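Local coordinates for beta-N-acetylglucosaminidase-like protein Glycoside hydrolase family 20 (PDB 6YHH) that probably hydrolyses terminal N-acetylglucosamine residues from chitin fragments, acting as a beta-N-acetylhexosaminidase of glycoside hydrolase family 20, at residues Y94-K99 against L117-Q122; F311-D316 against Y347-L352; S627-L632 against K646-Q651. All coordinates share one frame; numbering follows the deposited sequence.

Interaction 1: residues Y94-K99 against L117-Q122; sequences YSLDVK and LETLLQ
Y94 of the strand reaches T119 of the helix with its hydroxyl. CB starts toward the helix, and a chi1 of 66° folds CG back over the tyrosine's own backbone, a turn that sends the ring to the helix surface. On the ring, CE2 and CZ close in on T119 OG1, CZ to 3.5 Å. At the tip, Y94 OH and T119 OG1 share a hydrogen bond of 2.7 Å; the heavy atoms leave open which hydroxyl gives the proton. Strand 94-99 lies between strands 102-107 and 131-140 in the sheet of family 20 domain 2, and helix 110-123 packs on one face of that sheet; the axes of 94-99 and 117-122 approach to 9.4 Å, their directions 34° apart. Y94 and T119 are buried, and their hydroxyls have further partners: T119 OG1 bonds K174 NZ, and Y94 OH has a weak bond to D140 OD2. A phenylalanine in place of Y94 would keep the ring but is likely to leave T119 OG1 without its mate on the strand. Two residues on, L96 lays its CD2 methyl 4.0 Å from T119 CG2 and 4.1 Å from L120 CB, a branched apolar group fitted against the helix backbone.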
loop_
_atom_site.group_PDB
_atom_site.type_symbol
_atom_site.label_atom_id
_atom_site.label_comp_id
_atom_site.label_asym_id
_atom_site.label_seq_id
_atom_site.Cartn_x
_atom_site.Cartn_y
_atom_site.Cartn_z
ATOM N N TYR A 94 5.750 -29.521 -13.104
ATOM C CA TYR A 94 4.672 -29.240 -14.042
ATOM C C TYR A 94 5.269 -29.227 -15.412
ATOM O O TYR A 94 6.513 -29.084 -15.557
ATOM C CB TYR A 94 3.941 -27.883 -13.768
ATOM C CG TYR A 94 4.851 -26.680 -14.003
ATOM C CD1 TYR A 94 5.747 -26.241 -12.999
ATOM C CD2 TYR A 94 4.915 -26.059 -15.234
ATOM C CE1 TYR A 94 6.636 -25.214 -13.250
ATOM C CE2 TYR A 94 5.800 -25.044 -15.486
ATOM C CZ TYR A 94 6.682 -24.626 -14.535
ATOM O OH TYR A 94 7.609 -23.655 -14.903
ATOM N N SER A 95 4.376 -29.359 -16.420
ATOM C CA SER A 95 4.726 -29.048 -17.806
ATOM C C SER A 95 3.733 -28.026 -18.346
ATOM O O SER A 95 2.585 -27.947 -17.896
ATOM C CB SER A 95 4.726 -30.277 -18.731
ATOM O OG SER A 95 3.439 -30.784 -18.741
ATOM N N LEU A 96 4.254 -27.186 -19.186
ATOM C CA LEU A 96 3.534 -26.121 -19.832
ATOM C C LEU A 96 3.810 -26.204 -21.316
ATOM O O LEU A 96 4.925 -26.124 -21.759
ATOM C CB LEU A 96 4.020 -24.723 -19.271
ATOM C CG LEU A 96 3.575 -23.485 -20.043
ATOM C CD1 LEU A 96 2.038 -23.449 -20.026
ATOM C CD2 LEU A 96 4.142 -22.205 -19.409
ATOM N N ASP A 97 2.730 -26.425 -22.061
ATOM C CA ASP A 97 2.810 -26.571 -23.497
ATOM C C ASP A 97 1.913 -25.524 -24.160
ATOM O O ASP A 97 0.692 -25.534 -23.908
ATOM C CB ASP A 97 2.265 -27.953 -23.837
ATOM C CG ASP A 97 2.226 -28.170 -25.335
ATOM O OD1 ASP A 97 3.246 -27.957 -25.963
ATOM O OD2 ASP A 97 1.159 -28.472 -25.878
ATOM N N VAL A 98 2.527 -24.681 -24.940
ATOM C CA VAL A 98 1.895 -23.636 -25.703
ATOM C C VAL A 98 1.929 -24.099 -27.184
ATOM O O VAL A 98 3.014 -24.248 -27.818
ATOM C CB VAL A 98 2.578 -22.271 -25.606
ATOM C CG1 VAL A 98 1.804 -21.273 -26.412
ATOM C CG2 VAL A 98 2.671 -21.831 -24.130
ATOM N N LYS A 99 0.717 -24.307 -27.704
ATOM C CA LYS A 99 0.544 -24.504 -29.138
ATOM C C LYS A 99 -0.229 -23.356 -29.717
ATOM O O LYS A 99 -0.767 -22.528 -28.951
ATOM C CB LYS A 99 -0.190 -25.824 -29.445
ATOM C CG LYS A 99 0.603 -27.060 -28.977
ATOM C CD LYS A 99 0.749 -28.142 -30.035
ATOM N N LEU A 117 1.279 -21.454 -13.747
ATOM C CA LEU A 117 0.607 -20.224 -14.081
ATOM C C LEU A 117 1.556 -19.004 -14.018
ATOM O O LEU A 117 1.470 -18.079 -14.823
ATOM C CB LEU A 117 -0.565 -20.001 -13.138
ATOM C CG LEU A 117 -1.753 -20.981 -13.246
ATOM C CD1 LEU A 117 -2.683 -20.691 -12.064
ATOM C CD2 LEU A 117 -2.358 -20.870 -14.613
ATOM N N GLU A 118 2.513 -19.044 -13.084
ATOM C CA GLU A 118 3.513 -17.966 -12.980
ATOM C C GLU A 118 4.442 -17.962 -14.159
ATOM O O GLU A 118 4.770 -16.929 -14.693
ATOM C CB GLU A 118 4.313 -18.058 -11.702
ATOM C CG GLU A 118 3.429 -17.947 -10.454
ATOM C CD GLU A 118 2.737 -16.591 -10.288
ATOM O OE1 GLU A 118 3.128 -15.588 -10.950
ATOM O OE2 GLU A 118 1.833 -16.559 -9.391
ATOM N N THR A 119 4.851 -19.140 -14.609
ATOM C CA THR A 119 5.679 -19.220 -15.801
ATOM C C THR A 119 4.939 -18.687 -17.002
ATOM O O THR A 119 5.536 -17.984 -17.863
ATOM C CB THR A 119 6.155 -20.670 -16.047
ATOM O OG1 THR A 119 6.751 -21.147 -14.870
ATOM C CG2 THR A 119 7.132 -20.739 -17.179
ATOM N N LEU A 120 3.681 -19.119 -17.163
ATOM C CA LEU A 120 2.822 -18.621 -18.260
ATOM C C LEU A 120 2.746 -17.089 -18.299
ATOM O O LEU A 120 2.891 -16.472 -19.362
ATOM C CB LEU A 120 1.434 -19.307 -18.248
ATOM C CG LEU A 120 0.571 -18.988 -19.452
ATOM C CD1 LEU A 120 1.205 -19.145 -20.803
ATOM C CD2 LEU A 120 -0.725 -19.741 -19.315
ATOM N N LEU A 121 2.518 -16.442 -17.164
ATOM C CA LEU A 121 2.535 -14.965 -17.150
ATOM C C LEU A 121 3.835 -14.409 -17.647
ATOM O O LEU A 121 3.854 -13.391 -18.358
ATOM C CB LEU A 121 2.242 -14.486 -15.740
ATOM C CG LEU A 121 0.793 -14.668 -15.302
ATOM C CD1 LEU A 121 0.652 -14.410 -13.811
ATOM C CD2 LEU A 121 -0.142 -13.775 -16.134
ATOM N N GLN A 122 4.946 -15.074 -17.278
ATOM C CA GLN A 122 6.257 -14.579 -17.729
ATOM C C GLN A 122 6.515 -14.805 -19.161
ATOM O O GLN A 122 7.321 -14.053 -19.757
ATOM C CB GLN A 122 7.350 -15.211 -16.891
ATOM C CG GLN A 122 7.348 -14.762 -15.425
ATOM C CD GLN A 122 8.489 -15.400 -14.627
ATOM O OE1 GLN A 122 9.055 -16.421 -15.029
ATOM N NE2 GLN A 122 8.794 -14.820 -13.451
#

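Interaction 2: residues F311-D316 against Y347-L352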
loop_
_atom_site.group_PDB
_atom_site.type_symbol
_atom_site.label_atom_id
_atom_site.label_comp_id
_atom_site.label_asym_id
_atom_site.label_seq_id
_atom_site.Cartn_x
_atom_site.Cartn_y
_atom_site.Cartn_z
ATOM N N PHE A 311 8.491 -25.951 13.704
ATOM C CA PHE A 311 8.423 -24.856 14.656
ATOM C C PHE A 311 9.846 -24.421 14.975
ATOM O O PHE A 311 10.660 -25.229 15.448
ATOM C CB PHE A 311 7.617 -25.181 15.953
ATOM C CG PHE A 311 7.170 -23.968 16.663
ATOM C CD1 PHE A 311 8.072 -23.148 17.347
ATOM C CD2 PHE A 311 5.831 -23.620 16.580
ATOM C CE1 PHE A 311 7.565 -21.963 17.977
ATOM C CE2 PHE A 311 5.351 -22.438 17.163
ATOM C CZ PHE A 311 6.227 -21.597 17.805
ATOM N N HIS A 312 10.156 -23.153 14.705
ATOM C CA HIS A 312 11.496 -22.581 14.902
ATOM C C HIS A 312 11.554 -21.995 16.305
ATOM O O HIS A 312 10.797 -21.108 16.651
ATOM C CB HIS A 312 11.755 -21.576 13.766
ATOM C CG HIS A 312 13.189 -21.294 13.441
ATOM N ND1 HIS A 312 14.148 -20.878 14.357
ATOM C CD2 HIS A 312 13.788 -21.233 12.224
ATOM C CE1 HIS A 312 15.268 -20.617 13.711
ATOM N NE2 HIS A 312 15.076 -20.839 12.422
ATOM N N ILE A 313 12.541 -22.422 17.110
ATOM C CA ILE A 313 12.752 -21.923 18.453
ATOM C C ILE A 313 13.926 -20.990 18.524
ATOM O O ILE A 313 14.426 -20.605 19.548
ATOM C CB ILE A 313 12.823 -23.083 19.494
ATOM C CG1 ILE A 313 13.890 -24.134 19.136
ATOM C CG2 ILE A 313 11.435 -23.707 19.675
ATOM C CD1 ILE A 313 15.276 -23.692 19.024
ATOM N N GLY A 314 14.427 -20.575 17.349
ATOM C CA GLY A 314 15.525 -19.625 17.386
ATOM C C GLY A 314 16.845 -20.141 17.921
ATOM O O GLY A 314 17.400 -21.121 17.387
ATOM N N GLY A 315 17.422 -19.475 18.925
ATOM C CA GLY A 315 18.623 -19.935 19.576
ATOM C C GLY A 315 19.900 -19.218 19.178
ATOM O O GLY A 315 20.964 -19.681 19.531
ATOM N N ASP A 316 19.793 -18.116 18.418
ATOM C CA ASP A 316 20.981 -17.349 17.996
ATOM C C ASP A 316 21.479 -16.425 19.105
ATOM O O ASP A 316 20.691 -15.909 19.912
ATOM C CB ASP A 316 20.715 -16.529 16.742
ATOM C CG ASP A 316 19.459 -15.621 16.860
ATOM O OD1 ASP A 316 18.479 -15.955 17.574
ATOM O OD2 ASP A 316 19.462 -14.547 16.207
ATOM N N TYR A 347 20.753 -28.488 25.818
ATOM C CA TYR A 347 19.855 -29.110 26.829
ATOM C C TYR A 347 18.475 -28.424 26.943
ATOM O O TYR A 347 17.421 -29.060 26.913
ATOM C CB TYR A 347 20.541 -29.079 28.160
ATOM C CG TYR A 347 19.685 -29.579 29.288
ATOM C CD1 TYR A 347 18.867 -28.750 29.946
ATOM C CD2 TYR A 347 19.714 -30.933 29.670
ATOM C CE1 TYR A 347 18.018 -29.204 30.935
ATOM C CE2 TYR A 347 18.882 -31.400 30.688
ATOM C CZ TYR A 347 18.042 -30.524 31.306
ATOM O OH TYR A 347 17.173 -30.900 32.350
ATOM N N PHE A 348 18.524 -27.088 27.051
ATOM C CA PHE A 348 17.322 -26.238 27.088
ATOM C C PHE A 348 16.460 -26.498 25.863
ATOM O O PHE A 348 15.295 -26.758 25.984
ATOM C CB PHE A 348 17.775 -24.755 27.154
ATOM C CG PHE A 348 16.693 -23.792 26.867
ATOM C CD1 PHE A 348 15.746 -23.439 27.834
ATOM C CD2 PHE A 348 16.565 -23.247 25.586
ATOM C CE1 PHE A 348 14.704 -22.538 27.540
ATOM C CE2 PHE A 348 15.536 -22.336 25.294
ATOM C CZ PHE A 348 14.611 -21.994 26.271
ATOM N N THR A 349 17.051 -26.437 24.687
ATOM C CA THR A 349 16.393 -26.722 23.428
ATOM C C THR A 349 15.720 -28.102 23.375
ATOM O O THR A 349 14.550 -28.250 22.969
ATOM C CB THR A 349 17.382 -26.599 22.246
ATOM O OG1 THR A 349 17.909 -25.256 22.232
ATOM C CG2 THR A 349 16.730 -26.932 20.935
ATOM N N MET A 350 16.428 -29.103 23.917
ATOM C CA MET A 350 15.887 -30.476 23.935
ATOM C C MET A 350 14.802 -30.671 24.970
ATOM O O MET A 350 13.999 -31.634 24.806
ATOM C CB MET A 350 17.021 -31.518 24.087
ATOM C CG MET A 350 17.841 -31.649 22.790
ATOM S SD MET A 350 16.872 -32.023 21.324
ATOM C CE MET A 350 16.000 -33.457 22.011
ATOM N N GLN A 351 14.683 -29.761 25.944
ATOM C CA GLN A 351 13.520 -29.739 26.821
ATOM C C GLN A 351 12.248 -29.256 26.072
ATOM O O GLN A 351 11.117 -29.591 26.409
ATOM C CB GLN A 351 13.721 -28.930 28.114
ATOM C CG GLN A 351 14.909 -29.271 28.927
ATOM C CD GLN A 351 15.096 -30.742 29.088
ATOM O OE1 GLN A 351 16.086 -31.340 28.581
ATOM N NE2 GLN A 351 14.165 -31.342 29.755
ATOM N N LEU A 352 12.436 -28.399 25.048
ATOM C CA LEU A 352 11.311 -27.859 24.245
ATOM C C LEU A 352 10.835 -28.923 23.210
ATOM O O LEU A 352 9.710 -28.886 22.720
ATOM C CB LEU A 352 11.786 -26.624 23.452
ATOM C CG LEU A 352 12.464 -25.559 24.338
ATOM C CD1 LEU A 352 12.658 -24.267 23.562
ATOM C CD2 LEU A 352 11.619 -25.215 25.551
#
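I313 is the residue that meets T349 and L352, and the chain comes to it from the end of barrel strand 310-312. F311, at the start, puts its ring edge-to-face with F299 of helix 289-302. H312 comes next; its ND1 accepts a hydrogen bond from G314 N, 3.0 Å long and in the imidazole plane, which ties the ring to the turn that follows. I313 then faces the helix with both branches. With CG1 tucked over the backbone (chi1 55°) and CG2 on the side of the N, CD1 meets T349 CG2 at 4.0 Å and CG2 rests 4.1 Å from L352 CD1. Beta-branched isoleucine thus spans two positions about one helical turn apart. T349 turns its OG1 to Q345 O, one turn back in its own helix, which leaves CG2 to meet I313. G314 has a positive phi, and G315, whose O accepts a bond from Q345 NE2, has backbone angles that would jam a CB against the preceding carbonyl, so glycine suits both. Such a turn belongs to the H-x-G-G-D-E signature of the family's TIM barrel, where D316 precedes E317, the predicted proton donor. Four methyls meet across the segments, giving fit of shape with no directional bond.

Interaction 3: residues S627-L632 against K646-Q651; sequences SQELLL and KTLIEQ
E629 and L648 meet through carbon, as do L630 and I649, so van der Waals packing is the first kind of contact between these helices. L648 brings its CD2 methyl to E629 CB at 3.5 Å, with E629 CG 3.9 Å away; the two side chains cross at about a right angle, and the leucine methyl uses the aliphatic root of the glutamate. With chi1 at -176° the leucine extends away from its own backbone N toward the other helix, and CD2 is the methyl that arrives. L630 and I649 instead reach toward each other tip to tip, CD1 to CD1 at 4.2 Å, two branched hydrocarbons that suit a buried place. Helices 617-634 and 642-650 follow one another in the C-terminal helical region; after a short connection the chain turns back on itself, the two segments running roughly antiparallel as a helical hairpin, and the contact lies between its arms. L668 of helix 665-671 touches both L630 and I649, and F593 of helix 583-607 packs on L630. The second kind is polar, and none of it crosses between the segments. The glutamate chain bends at chi2 (68°), and its OE2 bonds S638 OG in the connection, so E629 pairs an apolar stem with a polar end at a partly exposed site. In segment 646-651, Q651 NE2 gives a weak hydrogen bond to T647 O at 3.3 Å.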
loop_
_atom_site.group_PDB
_atom_site.type_symbol
_atom_site.label_atom_id
_atom_site.label_comp_id
_atom_site.label_asym_id
_atom_site.label_seq_id
_atom_site.Cartn_x
_atom_site.Cartn_y
_atom_site.Cartn_z
ATOM N N SER A 627 33.548 14.975 -12.135
ATOM C CA SER A 627 33.014 14.918 -13.511
ATOM C C SER A 627 33.594 16.058 -14.366
ATOM O O SER A 627 34.034 15.814 -15.507
ATOM C CB SER A 627 31.501 14.948 -13.487
ATOM O OG SER A 627 30.967 13.787 -12.851
ATOM N N GLN A 628 33.605 17.259 -13.805
ATOM C CA GLN A 628 34.115 18.431 -14.540
ATOM C C GLN A 628 35.565 18.202 -14.940
ATOM O O GLN A 628 35.977 18.539 -16.068
ATOM C CB GLN A 628 33.984 19.733 -13.696
ATOM C CG GLN A 628 32.556 20.242 -13.544
ATOM C CD GLN A 628 32.345 21.343 -12.446
ATOM O OE1 GLN A 628 32.848 22.423 -12.562
ATOM N NE2 GLN A 628 31.478 21.091 -11.492
ATOM N N GLU A 629 36.348 17.695 -14.030
ATOM C CA GLU A 629 37.802 17.521 -14.304
ATOM C C GLU A 629 38.058 16.346 -15.277
ATOM O O GLU A 629 38.894 16.418 -16.264
ATOM C CB GLU A 629 38.607 17.391 -13.021
ATOM C CG GLU A 629 40.139 17.460 -13.221
ATOM C CD GLU A 629 40.570 18.859 -13.671
ATOM O OE1 GLU A 629 40.015 19.852 -13.164
ATOM O OE2 GLU A 629 41.480 18.940 -14.530
ATOM N N LEU A 630 37.329 15.244 -15.078
ATOM C CA LEU A 630 37.463 14.124 -15.943
ATOM C C LEU A 630 37.006 14.433 -17.374
ATOM O O LEU A 630 37.532 13.811 -18.332
ATOM C CB LEU A 630 36.712 12.907 -15.411
ATOM C CG LEU A 630 37.379 12.347 -14.144
ATOM C CD1 LEU A 630 36.500 11.330 -13.408
ATOM C CD2 LEU A 630 38.702 11.684 -14.442
ATOM N N LEU A 631 36.039 15.320 -17.568
ATOM C CA LEU A 631 35.749 15.774 -18.941
ATOM C C LEU A 631 37.030 16.382 -19.582
ATOM O O LEU A 631 37.317 16.164 -20.774
ATOM C CB LEU A 631 34.621 16.803 -18.964
ATOM C CG LEU A 631 33.222 16.169 -18.733
ATOM C CD1 LEU A 631 32.264 17.285 -18.499
ATOM C CD2 LEU A 631 32.797 15.380 -19.960
ATOM N N LEU A 632 37.783 17.127 -18.798
ATOM C CA LEU A 632 39.019 17.721 -19.358
ATOM C C LEU A 632 40.068 16.659 -19.558
ATOM O O LEU A 632 40.784 16.654 -20.573
ATOM C CB LEU A 632 39.553 18.806 -18.450
ATOM C CG LEU A 632 38.629 19.983 -18.235
ATOM C CD1 LEU A 632 39.136 20.755 -17.059
ATOM C CD2 LEU A 632 38.527 20.865 -19.470
ATOM N N LYS A 646 44.142 12.597 -8.229
ATOM C CA LYS A 646 43.843 11.410 -7.472
ATOM C C LYS A 646 43.000 11.802 -6.251
ATOM O O LYS A 646 42.028 11.103 -5.906
ATOM C CB LYS A 646 45.091 10.589 -7.000
ATOM N N THR A 647 43.415 12.855 -5.559
ATOM C CA THR A 647 42.671 13.312 -4.358
ATOM C C THR A 647 41.204 13.667 -4.706
ATOM O O THR A 647 40.260 13.332 -3.956
ATOM C CB THR A 647 43.400 14.503 -3.759
ATOM O OG1 THR A 647 44.657 13.998 -3.273
ATOM C CG2 THR A 647 42.649 15.065 -2.610
ATOM N N LEU A 648 41.033 14.298 -5.868
ATOM C CA LEU A 648 39.762 14.763 -6.336
ATOM C C LEU A 648 38.806 13.548 -6.504
ATOM O O LEU A 648 37.645 13.609 -6.050
ATOM C CB LEU A 648 39.907 15.526 -7.644
ATOM C CG LEU A 648 38.638 16.134 -8.148
ATOM C CD1 LEU A 648 38.240 17.248 -7.224
ATOM C CD2 LEU A 648 38.816 16.644 -9.593
ATOM N N ILE A 649 39.286 12.487 -7.127
ATOM C CA ILE A 649 38.484 11.262 -7.312
ATOM C C ILE A 649 38.279 10.588 -5.989
ATOM O O ILE A 649 37.164 10.117 -5.732
ATOM C CB ILE A 649 39.053 10.368 -8.420
ATOM C CG1 ILE A 649 38.567 10.910 -9.771
ATOM C CG2 ILE A 649 38.731 8.896 -8.206
ATOM C CD1 ILE A 649 38.860 12.342 -10.140
ATOM N N GLU A 650 39.291 10.562 -5.124
ATOM C CA GLU A 650 39.146 9.911 -3.840
ATOM C C GLU A 650 38.091 10.517 -3.001
ATOM O O GLU A 650 37.506 9.835 -2.132
ATOM C CB GLU A 650 40.480 9.959 -3.034
ATOM C CG GLU A 650 41.583 9.055 -3.539
ATOM C CD GLU A 650 41.172 7.612 -3.445
ATOM O OE1 GLU A 650 40.941 7.122 -2.321
ATOM O OE2 GLU A 650 41.002 7.006 -4.530
ATOM N N GLN A 651 37.804 11.787 -3.171
ATOM C CA GLN A 651 36.703 12.436 -2.399
ATOM C C GLN A 651 35.419 11.629 -2.598
ATOM O O GLN A 651 34.522 11.584 -1.730
ATOM C CB GLN A 651 36.404 13.836 -2.861
ATOM C CG GLN A 651 37.522 14.879 -2.749
ATOM C CD GLN A 651 37.957 15.030 -1.357
ATOM O OE1 GLN A 651 37.164 15.404 -0.490
ATOM N NE2 GLN A 651 39.214 14.712 -1.104
#

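The three contacts follow in series along the chain and touch nowhere. Interaction 1 lies in the family 20 domain 2 and interaction 2 in the catalytic barrel, their centres about 42 Å apart and their nearest atoms about 25 Å. Interaction 3, in the C-terminal helices, is farther: its centre is about 51 Å from that of interaction 1 and about 55 Å from that of interaction 2, across the chain's centre from the latter. Residues 311-316 run directly into E317, the predicted proton donor, but I313, four residues before it, packs toward the helix, so interaction 2 is linked to the active site through the chain and not by contact; the other two are remote.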